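Local coordinates for protein glycosyl hydrolase (Rhizobium leguminosarum bv. trifolii, PDB 5NDX) that probably hydrolyses O-glycosidic bonds as a family 39 glycoside hydrolase, a bacterial orthologue of human alpha-L-iduronidase, at residues Asn236-Arg241 against Asp264-Gln269; Gly286-Ile291 against Glu370-Leu375; Arg297-Ile300 against Asn306-Phe309. The protein carries 2 engineered substitutions. All coordinates share one frame; numbering follows the deposited sequence.

Contact 1: residues Asn236-Arg241 against Asp264-Gln269; sequences NAIVDR and DECDPQ. With 8U8 ((2~{R},3~{S},4~{S},5~{R},6~{S})-6-(4-methyl-2-oxidanylidene-chromen-7-yl)oxy-3,4,5-tris(oxidanyl)oxane-2-carboxylic acid), chain M.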
# COMPACT_ATOMS: atom_id res chain seq x y z
N ASN A 236 -7.44 14.78 -10.77
CA ASN A 236 -8.84 14.69 -11.17
C ASN A 236 -9.04 14.03 -12.53
O ASN A 236 -10.09 13.37 -12.74
CB ASN A 236 -9.59 16.04 -11.07
CG ASN A 236 -10.25 16.27 -9.67
OD1 ASN A 236 -10.09 17.33 -9.05
ND2 ASN A 236 -10.98 15.31 -9.18
N ALA A 237 -8.04 14.11 -13.42
CA ALA A 237 -8.19 13.47 -14.72
C ALA A 237 -8.12 11.95 -14.65
O ALA A 237 -8.61 11.26 -15.54
CB ALA A 237 -7.18 14.02 -15.73
N ILE A 238 -7.52 11.42 -13.59
CA ILE A 238 -7.54 9.98 -13.37
C ILE A 238 -8.99 9.52 -13.23
O ILE A 238 -9.41 8.59 -13.87
CB ILE A 238 -6.72 9.56 -12.14
CG1 ILE A 238 -5.22 9.84 -12.36
CG2 ILE A 238 -6.94 8.08 -11.82
CD1 ILE A 238 -4.38 9.75 -11.08
N VAL A 239 -9.74 10.20 -12.38
CA VAL A 239 -11.16 9.94 -12.21
C VAL A 239 -11.95 10.25 -13.52
O VAL A 239 -12.85 9.49 -13.88
CB VAL A 239 -11.74 10.75 -11.06
CG1 VAL A 239 -13.27 10.73 -11.10
CG2 VAL A 239 -11.23 10.20 -9.75
N ASP A 240 -11.60 11.32 -14.21
CA ASP A 240 -12.28 11.65 -15.48
C ASP A 240 -12.12 10.52 -16.49
O ASP A 240 -13.11 10.08 -17.11
CB ASP A 240 -11.77 12.96 -16.10
CG ASP A 240 -12.02 14.16 -15.22
OD1 ASP A 240 -12.91 14.11 -14.34
OD2 ASP A 240 -11.29 15.16 -15.38
N ARG A 241 -10.89 10.02 -16.66
CA ARG A 241 -10.70 8.96 -17.63
C ARG A 241 -11.36 7.66 -17.22
O ARG A 241 -11.85 6.93 -18.07
CB ARG A 241 -9.24 8.78 -18.03
CG ARG A 241 -8.66 10.04 -18.74
CD ARG A 241 -7.33 9.70 -19.39
NE ARG A 241 -6.43 9.09 -18.42
CZ ARG A 241 -5.72 9.78 -17.54
NH1 ARG A 241 -5.77 11.10 -17.52
NH2 ARG A 241 -4.93 9.12 -16.68
N ASP A 264 -5.51 -0.78 -11.37
CA ASP A 264 -4.51 -1.69 -10.85
C ASP A 264 -3.10 -1.09 -10.78
O ASP A 264 -2.15 -1.77 -10.35
CB ASP A 264 -4.55 -3.05 -11.65
CG ASP A 264 -4.26 -2.89 -13.14
OD1 ASP A 264 -3.93 -1.74 -13.62
OD2 ASP A 264 -4.31 -3.91 -13.88
N GLU A 265 -2.95 0.16 -11.22
CA GLU A 265 -1.67 0.87 -11.13
C GLU A 265 -1.91 2.36 -11.12
O GLU A 265 -1.82 3.02 -12.17
CB GLU A 265 -0.77 0.56 -12.33
CG GLU A 265 0.16 -0.58 -12.15
CD GLU A 265 1.08 -0.75 -13.34
OE1 GLU A 265 1.77 0.23 -13.72
OE2 GLU A 265 1.14 -1.88 -13.87
N CYS A 266 -2.23 2.89 -9.97
CA CYS A 266 -2.65 4.25 -9.93
C CYS A 266 -1.54 5.06 -9.26
O CYS A 266 -1.47 5.08 -8.04
CB CYS A 266 -3.94 4.33 -9.20
SG CYS A 266 -4.63 5.99 -9.08
N ASP A 267 -0.65 5.64 -10.05
CA ASP A 267 0.46 6.43 -9.54
C ASP A 267 0.35 7.87 -10.06
O ASP A 267 -0.23 8.11 -11.11
CB ASP A 267 1.80 5.78 -9.95
CG ASP A 267 1.87 4.29 -9.54
OD1 ASP A 267 1.97 3.98 -8.31
OD2 ASP A 267 1.80 3.45 -10.47
N PRO A 268 0.89 8.82 -9.32
CA PRO A 268 0.77 10.20 -9.79
C PRO A 268 1.56 10.47 -11.07
O PRO A 268 1.15 11.31 -11.87
CB PRO A 268 1.27 11.04 -8.62
CG PRO A 268 1.70 10.08 -7.57
CD PRO A 268 1.46 8.71 -7.98
N GLN A 269 2.66 9.77 -11.27
CA GLN A 269 3.43 9.93 -12.50
C GLN A 269 3.99 8.60 -12.99
O GLN A 269 4.56 7.81 -12.21
CB GLN A 269 4.56 10.94 -12.31
CG GLN A 269 5.32 11.27 -13.61
CD GLN A 269 6.24 12.49 -13.52
OE1 GLN A 269 6.60 12.95 -12.43
NE2 GLN A 269 6.63 13.01 -14.68
C15 8U8 M . 5.56 1.46 -22.73
C13 8U8 M . 4.35 1.97 -22.20
C14 8U8 M . 3.44 2.59 -23.06
C16 8U8 M . 2.22 3.06 -22.58
O9 8U8 M . 1.49 3.63 -23.39
O8 8U8 M . 1.88 2.95 -21.25
C11 8U8 M . 2.69 2.24 -20.39
C10 8U8 M . 2.26 2.02 -19.08
C12 8U8 M . 3.94 1.75 -20.86
C7 8U8 M . 4.73 1.01 -19.95
C8 8U8 M . 4.29 0.79 -18.64
C9 8U8 M . 3.06 1.30 -18.19
O2 8U8 M . 2.57 1.08 -16.92
C5 8U8 M . 3.42 0.80 -15.74
O1 8U8 M . 4.48 1.77 -15.69
C1 8U8 M . 5.56 1.51 -14.88
C6 8U8 M . 5.85 2.79 -14.35
O7 8U8 M . 7.01 2.99 -14.01
O6 8U8 M . 4.91 3.56 -14.25
C2 8U8 M . 5.32 0.59 -13.65
O5 8U8 M . 4.65 1.36 -12.62
C3 8U8 M . 4.54 -0.75 -13.99
O4 8U8 M . 5.39 -1.84 -13.82
C4 8U8 M . 3.97 -0.73 -15.45
O3 8U8 M . 2.98 -1.83 -15.57
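The apolar part of this contact is I238 against C266. The branch methyl CG2 of I238 meets SG of C266 at 4.1 Å. SG lies trans to its backbone N (chi1 -179°), and this turn carries the sulfur to the helix. CD1 of I238 only just reaches D267 O, at 4.5 Å. The backbones stay well apart, with CA of I238 8.3 Å from CA of C266. Only 98 Å² is buried between the two segments, and no hydrogen bond crosses. All three touching residues are buried.

The fold is the TIM barrel, (beta/alpha)8. Helix 235-252 packs outside the barrel. Segment 264-269 leaves the C-terminal end of the seventh barrel strand, 261-263. In clan GH-A that end carries the catalytic nucleophile, and E265 is consistent with this position.

The polar interactions are on the pocket side of the loop. E265 is straight at CB-CG (chi2 -176°) and brings its carboxylate to the sugar of 8U8. O3 of 8U8 donates to OE2 of E265 at 2.5 Å. This bond is short, and the exact placement of the ligand here is doubtful. R57 and K222 form salt bridges with the same carboxylate, and K222 also bridges to D267. With an alanine here, O3 of 8U8 is likely to lose this acceptor, and R57 and K222 the carboxylate they share. The D267 side chain is about 9 Å from that of Q146, the altered residue at the predicted proton-donor position.

Within the helix, the guanidinium of R241 turns one face to A237 O, which is 3.4 Å above the plane.

Contact 2: residues Gly286-Ile291 against Glu370-Leu375; sequences GIIARI and ELLATL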
# COMPACT_ATOMS: atom_id res chain seq x y z
N GLY A 286 0.33 13.50 0.57
CA GLY A 286 -0.85 14.31 0.28
C GLY A 286 -1.56 13.87 -0.98
O GLY A 286 -2.78 13.66 -1.00
N ILE A 287 -0.77 13.68 -2.02
CA ILE A 287 -1.31 13.35 -3.33
C ILE A 287 -1.94 11.96 -3.39
O ILE A 287 -2.95 11.78 -4.06
CB ILE A 287 -0.25 13.58 -4.45
CG1 ILE A 287 -0.94 14.03 -5.73
CG2 ILE A 287 0.50 12.34 -4.79
CD1 ILE A 287 -1.41 15.48 -5.65
N ILE A 288 -1.35 10.96 -2.74
CA ILE A 288 -2.02 9.64 -2.61
C ILE A 288 -3.40 9.77 -1.94
O ILE A 288 -4.42 9.22 -2.41
CB ILE A 288 -1.14 8.67 -1.79
CG1 ILE A 288 0.11 8.24 -2.62
CG2 ILE A 288 -1.89 7.40 -1.39
CD1 ILE A 288 1.24 7.62 -1.80
N ALA A 289 -3.44 10.53 -0.83
CA ALA A 289 -4.68 10.71 -0.14
C ALA A 289 -5.70 11.52 -0.99
O ALA A 289 -6.91 11.22 -0.99
CB ALA A 289 -4.46 11.33 1.23
N ARG A 290 -5.20 12.52 -1.71
CA ARG A 290 -6.03 13.31 -2.56
C ARG A 290 -6.68 12.50 -3.68
O ARG A 290 -7.86 12.65 -3.95
CB ARG A 290 -5.24 14.50 -3.11
CG ARG A 290 -5.85 15.20 -4.28
CD ARG A 290 -5.12 16.49 -4.51
NE ARG A 290 -5.50 17.13 -5.75
CZ ARG A 290 -6.27 18.20 -5.90
NH1 ARG A 290 -6.83 18.82 -4.91
NH2 ARG A 290 -6.52 18.61 -7.12
N ILE A 291 -5.90 11.66 -4.33
CA ILE A 291 -6.41 10.72 -5.34
C ILE A 291 -7.51 9.78 -4.76
O ILE A 291 -8.60 9.59 -5.35
CB ILE A 291 -5.28 9.93 -5.93
CG1 ILE A 291 -4.46 10.82 -6.88
CG2 ILE A 291 -5.77 8.71 -6.70
CD1 ILE A 291 -3.10 10.27 -7.18
N GLU A 370 -0.08 3.94 6.17
CA GLU A 370 -0.23 3.68 7.60
C GLU A 370 -1.34 4.51 8.25
O GLU A 370 -2.14 3.96 9.01
CB GLU A 370 1.07 3.90 8.38
CG GLU A 370 2.15 2.88 8.08
CD GLU A 370 3.43 3.00 8.96
OE1 GLU A 370 3.48 2.55 10.14
OE2 GLU A 370 4.40 3.55 8.45
N LEU A 371 -1.38 5.80 7.95
CA LEU A 371 -2.41 6.66 8.44
C LEU A 371 -3.76 6.29 7.88
O LEU A 371 -4.73 6.20 8.63
CB LEU A 371 -2.11 8.15 8.18
CG LEU A 371 -1.32 8.87 9.26
CD1 LEU A 371 -0.00 8.23 9.52
CD2 LEU A 371 -1.05 10.32 8.87
N LEU A 372 -3.84 6.14 6.58
CA LEU A 372 -5.11 5.81 5.92
C LEU A 372 -5.69 4.43 6.39
O LEU A 372 -6.92 4.23 6.39
CB LEU A 372 -4.95 5.83 4.39
CG LEU A 372 -4.64 7.19 3.75
CD1 LEU A 372 -4.15 7.02 2.34
CD2 LEU A 372 -5.88 8.02 3.72
N ALA A 373 -4.80 3.53 6.81
CA ALA A 373 -5.19 2.20 7.24
C ALA A 373 -6.04 2.25 8.50
O ALA A 373 -6.77 1.32 8.73
CB ALA A 373 -3.96 1.36 7.50
N THR A 374 -5.93 3.34 9.29
CA THR A 374 -6.72 3.51 10.51
C THR A 374 -8.15 3.92 10.31
O THR A 374 -8.86 4.07 11.30
CB THR A 374 -6.09 4.57 11.46
OG1 THR A 374 -6.21 5.90 10.90
CG2 THR A 374 -4.65 4.23 11.72
N LEU A 375 -8.58 4.17 9.08
CA LEU A 375 -9.92 4.63 8.85
C LEU A 375 -10.95 3.54 9.20
O LEU A 375 -10.65 2.36 9.18
CB LEU A 375 -10.10 5.11 7.43
CG LEU A 375 -9.45 6.48 7.11
CD1 LEU A 375 -9.28 6.71 5.61
CD2 LEU A 375 -10.25 7.60 7.74
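L372 overlaps two neighbouring residues of the facing helix, I288 and A289, with its forked end. This is helix-to-helix packing on the outside of the TIM barrel. Helix 282-300 links the seventh and eighth barrel strands. Helix 364-372 comes later in the chain, probably in the place of the eighth barrel helix.

The two methyls of L372 divide the work. CD1 lies 4.4 Å from the branch methyl CG2 of I288. CD2 lies 4.4 Å from CB of A289. With chi2 at 164°, CD1 continues the line of the side chain while CD2 branches off to the alanine. The small A289 lets the backbones come fairly close here, and its CA is 7.8 Å from the CA of L372. The contact is light: 84 Å² is buried, it is wholly apolar, and no hydrogen bond crosses. All three residues are buried.

Strand 407-413 of the large mixed sheet closes the same region. Its I412 touches A289 and its S410 touches L372. The contact therefore sits where the barrel meets the neighbouring beta domain. Other faces of helix 282-300 serve other partners. I287 and I291 pack on helix 235-252, and R290 forms a salt bridge with D416.

After L372 the chain reverses in a type I beta turn from L372 to L375. N of L375 donates to L372 O at 3.2 Å. T374 ties this end back to the helix with two bonds to one carbonyl. N of T374 donates to L371 O at 3.2 Å. OG1 of T374 also donates to L371 O, at 2.7 Å, with a C=O...donor angle of 161°, nearly in line with the carbonyl.

Contact 3: residues Arg297-Ile300 against Asn306-Phe309; sequences RRII and NFTF. With 8U8 ((2~{R},3~{S},4~{S},5~{R},6~{S})-6-(4-methyl-2-oxidanylidene-chromen-7-yl)oxy-3,4,5-tris(oxidanyl)oxane-2-carboxylic acid), chain N; SO4 (sulfate ion), chain E.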
# COMPACT_ATOMS: atom_id res chain seq x y z
N ARG A 297 -15.28 10.58 -3.36
CA ARG A 297 -16.27 11.62 -3.50
C ARG A 297 -16.93 11.65 -4.91
O ARG A 297 -18.11 11.91 -5.02
CB ARG A 297 -15.65 12.96 -3.16
CG ARG A 297 -16.55 14.18 -3.41
CD ARG A 297 -15.95 15.45 -2.85
NE ARG A 297 -14.50 15.53 -3.16
CZ ARG A 297 -13.97 15.92 -4.31
NH1 ARG A 297 -14.73 16.40 -5.29
NH2 ARG A 297 -12.66 15.88 -4.47
N ARG A 298 -16.19 11.39 -5.96
CA ARG A 298 -16.67 11.55 -7.33
C ARG A 298 -17.14 10.25 -7.98
O ARG A 298 -17.88 10.30 -8.97
CB ARG A 298 -15.59 12.19 -8.22
CG ARG A 298 -15.20 13.59 -7.76
CD ARG A 298 -14.17 14.29 -8.69
NE ARG A 298 -14.72 14.32 -10.04
CZ ARG A 298 -14.04 14.30 -11.18
NH1 ARG A 298 -12.72 14.30 -11.24
NH2 ARG A 298 -14.70 14.22 -12.32
N ILE A 299 -16.67 9.09 -7.49
CA ILE A 299 -17.09 7.84 -8.08
C ILE A 299 -17.99 7.03 -7.11
O ILE A 299 -19.11 6.65 -7.49
CB ILE A 299 -15.92 6.99 -8.61
CG1 ILE A 299 -15.10 7.79 -9.64
CG2 ILE A 299 -16.46 5.76 -9.34
CD1 ILE A 299 -13.92 7.02 -10.23
N ILE A 300 -17.52 6.78 -5.90
CA ILE A 300 -18.16 5.84 -5.00
C ILE A 300 -19.40 6.44 -4.36
O ILE A 300 -20.44 5.83 -4.43
CB ILE A 300 -17.20 5.34 -3.93
CG1 ILE A 300 -16.06 4.58 -4.61
CG2 ILE A 300 -17.93 4.45 -2.92
CD1 ILE A 300 -14.91 4.25 -3.70
N ASN A 306 -19.11 1.09 -9.97
CA ASN A 306 -18.82 0.16 -8.88
C ASN A 306 -17.29 0.13 -8.63
O ASN A 306 -16.64 -0.91 -8.77
CB ASN A 306 -19.39 -1.22 -9.28
CG ASN A 306 -19.36 -2.23 -8.17
OD1 ASN A 306 -19.09 -1.90 -7.02
ND2 ASN A 306 -19.69 -3.47 -8.49
N PHE A 307 -16.71 1.25 -8.22
CA PHE A 307 -15.25 1.35 -8.11
C PHE A 307 -14.82 0.57 -6.88
O PHE A 307 -15.28 0.84 -5.80
CB PHE A 307 -14.74 2.78 -8.06
CG PHE A 307 -13.26 2.87 -8.20
CD1 PHE A 307 -12.67 2.89 -9.46
CD2 PHE A 307 -12.45 2.85 -7.08
CE1 PHE A 307 -11.29 2.90 -9.58
CE2 PHE A 307 -11.07 2.89 -7.19
CZ PHE A 307 -10.50 2.92 -8.45
N THR A 308 -13.93 -0.40 -7.04
CA THR A 308 -13.67 -1.39 -6.00
C THR A 308 -12.24 -1.46 -5.44
O THR A 308 -12.07 -1.87 -4.28
CB THR A 308 -14.10 -2.78 -6.54
OG1 THR A 308 -15.51 -2.74 -6.80
CG2 THR A 308 -13.86 -3.89 -5.56
N PHE A 309 -11.23 -1.18 -6.26
CA PHE A 309 -9.86 -1.29 -5.81
C PHE A 309 -8.95 -0.34 -6.60
O PHE A 309 -9.12 -0.14 -7.78
CB PHE A 309 -9.41 -2.73 -5.97
CG PHE A 309 -8.08 -3.06 -5.37
CD1 PHE A 309 -7.87 -2.91 -4.03
CD2 PHE A 309 -7.10 -3.63 -6.14
CE1 PHE A 309 -6.67 -3.28 -3.46
CE2 PHE A 309 -5.89 -4.00 -5.59
CZ PHE A 309 -5.66 -3.79 -4.23
C15 8U8 N . -9.12 -7.05 -8.17
C13 8U8 N . -10.27 -6.92 -7.38
C14 8U8 N . -11.52 -7.14 -7.93
C16 8U8 N . -12.65 -7.09 -7.12
O9 8U8 N . -13.76 -7.24 -7.64
O8 8U8 N . -12.55 -6.76 -5.81
C11 8U8 N . -11.34 -6.59 -5.25
C10 8U8 N . -11.34 -6.35 -3.90
C12 8U8 N . -10.18 -6.66 -6.01
C7 8U8 N . -8.96 -6.48 -5.34
C8 8U8 N . -8.96 -6.23 -3.97
C9 8U8 N . -10.14 -6.17 -3.23
O2 8U8 N . -10.08 -5.94 -1.88
C5 8U8 N . -11.21 -6.33 -1.05
O1 8U8 N . -12.03 -5.15 -1.13
C1 8U8 N . -13.22 -5.09 -0.30
C6 8U8 N . -14.26 -6.19 -0.70
O7 8U8 N . -14.25 -6.64 -1.86
O6 8U8 N . -15.01 -6.60 0.20
C2 8U8 N . -12.73 -5.24 1.14
O5 8U8 N . -13.83 -5.17 2.10
C3 8U8 N . -11.96 -6.57 1.30
O4 8U8 N . -11.47 -6.63 2.61
C4 8U8 N . -10.77 -6.60 0.34
O3 8U8 N . -10.09 -7.86 0.38
S SO4 E . -18.44 16.95 -5.52
O1 SO4 E . -18.16 18.32 -5.03
O2 SO4 E . -19.07 16.16 -4.43
O3 SO4 E . -19.36 17.03 -6.68
O4 SO4 E . -17.19 16.33 -5.98
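I299 and I300 close on F307 from the last turn of helix 282-300. The setting is a beta-alpha-beta crossover of the TIM barrel. Helix 282-300 joins strand 261-263 to its parallel neighbour 307-310, and a short loop leads from the helix into the strand. The helix ends in a wider pi-type turn.

The tight part is around CB of F307. The branch methyl CG2 of I299 touches it at 3.7 Å, and the two side chains cross obliquely. CG1 of I300 adds a second approach to the same CB, at 4.1 Å. The delta methyl CD1 of I300 lies 4.0 Å from F307 O. CG of F307 is trans to the backbone N (chi1 -170°). The ring runs on past the isoleucines, whose CD1 methyls still lie obliquely beside it, and meets the ring of H295.

F309, also buried, makes a separate stack with the coumarin of a bound 8U8. Atom C8 of that ligand sits 3.4 Å above the ring plane, offset toward the rim. R23 and K54 hydrogen-bond to the same ligand.

The looser, solvent side has the exposed N306 and the partly exposed T308 and R297. OG1 of T308 donates to N306 O at 2.9 Å, from 47° out of the carbonyl plane. R297 forms salt bridges with E293 and D391. A sulfate, probably from the crystallisation liquor, lies at the edge of its guanidinium. NH1 of R297 donates to sulfate O4 at 2.6 Å, with an N-H...acceptor angle of 143°.

Contacts 2 and 3 both use helix 282-300, and the chain between the two halves of contact 2 contains contact 3. Their nearest atoms are about 6 Å apart. Contact 1 touches both. C266 SG lies 3.8 Å from I291 CG2, which joins contact 1 to contact 2 through apolar packing. D240 OD1 and R298 NH2 form a salt bridge of 2.7 Å between contact 1 and contact 3. Two copies of 8U8 are involved. One is hydrogen-bonded by E265 of contact 1, among other residues, near Q146, the predicted proton-donor position, changed in this structure. The other is beside T308 and F309 in contact 3. Contact 2 meets neither ligand.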